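Local coordinates for trehalose synthase regulatory protein (Candida albicans, PDB 5HUS), which probably acts as a regulatory subunit in trehalose synthesis, its C-terminal domain having the HAD-type fold of trehalose-phosphatases, at residues N100-I105 against L202-L207. Residues are numbered along the deposited sequence; the frame is centred on the assembly and turned at random.
Sequences NFVKLI and LKAIRL
Val-102 of strand 101-103 meets Ala-204 and Leu-207 of helix 200-213. This is strand-to-helix packing in a HAD-type fold. The strand belongs to the antiparallel end of the large mixed sheet. It lies between strands 93-96 and 111-112. The helix follows strand 192-197, which belongs to the separate four-stranded antiparallel sheet. The contact therefore joins the end of the large sheet to the helix that follows the smaller one. Strand and helix run in broadly the same direction, so the contacts advance along both together.

Leu-202 packs on Ala-258 and Asn-259 of helix 254-265. Ala-204 gives the first contact with the strand. Its CB points to the strand and lies 4.2 Å from Val-102 CG2. Ala-204 CA and Val-102 CA, the nearest CA pair across the contact, are 7.2 Å apart; the small alanine side chain is consistent with this spacing. Ile-205 turns back to Asn-259. The guanidinium group of Arg-206 forms a salt bridge with Asp-235 and bonds to the backbone oxygens of Phe-228 and Gln-230.

Leu-207 comes one turn after Lys-203, whose O receives its backbone N-H. Its CG is anti to the backbone N (chi1 -179°), which extends the side chain from the helix and carries CD2 toward the strand. There CD2 meets two residues of 100-105. Leu-104 turns its branch end to the helix although its CB does not point there directly.

No hydrogen bond crosses between the segments. The contact is small, with about 150 Å² buried over both sides, and it is made by methyl groups. The other Val-102 methyl, CG1, lies 4.2 Å from Leu-207 CD2. Leu-104 CD2 approaches that same Leu-207 CD2 more loosely, at 4.5 Å.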
loop_
_atom_site.group_PDB
_atom_site.type_symbol
_atom_site.label_atom_id
_atom_site.label_comp_id
_atom_site.label_asym_id
_atom_site.label_seq_id
_atom_site.Cartn_x
_atom_site.Cartn_y
_atom_site.Cartn_z
ATOM N N ASN A 100 3.786 -0.291 7.241
ATOM C CA ASN A 100 4.514 -0.383 8.509
ATOM C C ASN A 100 4.996 0.973 9.021
ATOM O O ASN A 100 5.186 1.159 10.221
ATOM C CB ASN A 100 5.705 -1.337 8.369
ATOM C CG ASN A 100 5.272 -2.779 8.325
ATOM O OD1 ASN A 100 4.971 -3.382 9.362
ATOM N ND2 ASN A 100 5.218 -3.343 7.121
ATOM N N PHE A 101 5.190 1.916 8.108
ATOM C CA PHE A 101 5.676 3.251 8.463
ATOM C C PHE A 101 4.929 4.325 7.696
ATOM O O PHE A 101 4.646 4.159 6.522
ATOM C CB PHE A 101 7.178 3.370 8.188
ATOM C CG PHE A 101 7.987 2.254 8.785
ATOM C CD1 PHE A 101 8.334 2.271 10.129
ATOM C CD2 PHE A 101 8.390 1.181 8.003
ATOM C CE1 PHE A 101 9.073 1.232 10.684
ATOM C CE2 PHE A 101 9.126 0.139 8.550
ATOM C CZ PHE A 101 9.470 0.167 9.893
ATOM N N VAL A 102 4.613 5.426 8.372
ATOM C CA VAL A 102 3.838 6.507 7.777
ATOM C C VAL A 102 4.524 7.843 8.010
ATOM O O VAL A 102 4.881 8.170 9.145
ATOM C CB VAL A 102 2.405 6.589 8.360
ATOM C CG1 VAL A 102 1.678 7.833 7.821
ATOM C CG2 VAL A 102 1.618 5.319 8.044
ATOM N N LYS A 103 4.709 8.609 6.938
ATOM C CA LYS A 103 5.162 9.986 7.079
ATOM C C LYS A 103 4.038 10.908 6.603
ATOM O O LYS A 103 3.796 11.066 5.404
ATOM C CB LYS A 103 6.471 10.231 6.309
ATOM C CG LYS A 103 6.955 11.672 6.370
ATOM C CD LYS A 103 8.369 11.820 5.790
ATOM C CE LYS A 103 9.407 11.227 6.733
ATOM N NZ LYS A 103 10.814 11.522 6.310
ATOM N N LEU A 104 3.328 11.475 7.574
ATOM C CA LEU A 104 2.235 12.397 7.305
ATOM C C LEU A 104 2.739 13.615 6.550
ATOM O O LEU A 104 3.901 13.992 6.675
ATOM C CB LEU A 104 1.571 12.826 8.612
ATOM C CG LEU A 104 1.017 11.698 9.483
ATOM C CD1 LEU A 104 0.651 12.225 10.863
ATOM C CD2 LEU A 104 -0.183 11.039 8.824
ATOM N N ILE A 105 1.862 14.228 5.768
ATOM C CA ILE A 105 2.238 15.398 4.981
ATOM C C ILE A 105 2.766 16.501 5.899
ATOM O O ILE A 105 2.119 16.862 6.888
ATOM C CB ILE A 105 1.043 15.905 4.153
ATOM C CG1 ILE A 105 0.662 14.871 3.090
ATOM C CG2 ILE A 105 1.368 17.218 3.484
ATOM C CD1 ILE A 105 -0.726 15.094 2.485
ATOM N N LEU A 202 -4.172 -1.923 5.630
ATOM C CA LEU A 202 -5.473 -1.452 6.105
ATOM C C LEU A 202 -5.305 -0.569 7.330
ATOM O O LEU A 202 -5.944 0.474 7.447
ATOM C CB LEU A 202 -6.397 -2.630 6.436
ATOM C CG LEU A 202 -7.166 -3.325 5.307
ATOM C CD1 LEU A 202 -6.250 -3.960 4.288
ATOM C CD2 LEU A 202 -8.102 -4.371 5.899
ATOM N N LYS A 203 -4.439 -0.988 8.247
ATOM C CA LYS A 203 -4.209 -0.226 9.468
ATOM C C LYS A 203 -3.553 1.122 9.168
ATOM O O LYS A 203 -3.853 2.117 9.830
ATOM C CB LYS A 203 -3.361 -1.038 10.451
ATOM C CG LYS A 203 -4.078 -2.292 10.934
ATOM C CD LYS A 203 -3.318 -3.014 12.033
ATOM C CE LYS A 203 -4.084 -4.245 12.493
ATOM N NZ LYS A 203 -3.379 -4.968 13.602
ATOM N N ALA A 204 -2.677 1.160 8.166
ATOM C CA ALA A 204 -2.044 2.416 7.780
ATOM C C ALA A 204 -3.050 3.374 7.148
ATOM O O ALA A 204 -3.036 4.568 7.430
ATOM C CB ALA A 204 -0.879 2.164 6.824
ATOM N N ILE A 205 -3.918 2.847 6.292
ATOM C CA ILE A 205 -4.942 3.669 5.670
ATOM C C ILE A 205 -5.857 4.238 6.752
ATOM O O ILE A 205 -6.168 5.426 6.755
ATOM C CB ILE A 205 -5.758 2.872 4.631
ATOM C CG1 ILE A 205 -4.878 2.574 3.407
ATOM C CG2 ILE A 205 -7.020 3.667 4.215
ATOM C CD1 ILE A 205 -5.504 1.641 2.394
ATOM N N ARG A 206 -6.243 3.392 7.702
ATOM C CA ARG A 206 -7.091 3.831 8.805
ATOM C C ARG A 206 -6.405 4.914 9.628
ATOM O O ARG A 206 -7.041 5.876 10.040
ATOM C CB ARG A 206 -7.470 2.648 9.700
ATOM C CG ARG A 206 -8.259 3.057 10.938
ATOM C CD ARG A 206 -8.681 1.844 11.762
ATOM N NE ARG A 206 -7.548 1.136 12.347
ATOM C CZ ARG A 206 -7.655 0.030 13.077
ATOM N NH1 ARG A 206 -8.850 -0.496 13.318
ATOM N NH2 ARG A 206 -6.566 -0.551 13.567
ATOM N N LEU A 207 -5.103 4.765 9.848
ATOM C CA LEU A 207 -4.334 5.756 10.600
ATOM C C LEU A 207 -4.285 7.103 9.877
ATOM O O LEU A 207 -4.533 8.154 10.474
ATOM C CB LEU A 207 -2.911 5.231 10.862
ATOM C CG LEU A 207 -1.925 6.096 11.658
ATOM C CD1 LEU A 207 -0.880 5.209 12.318
ATOM C CD2 LEU A 207 -1.218 7.141 10.786
#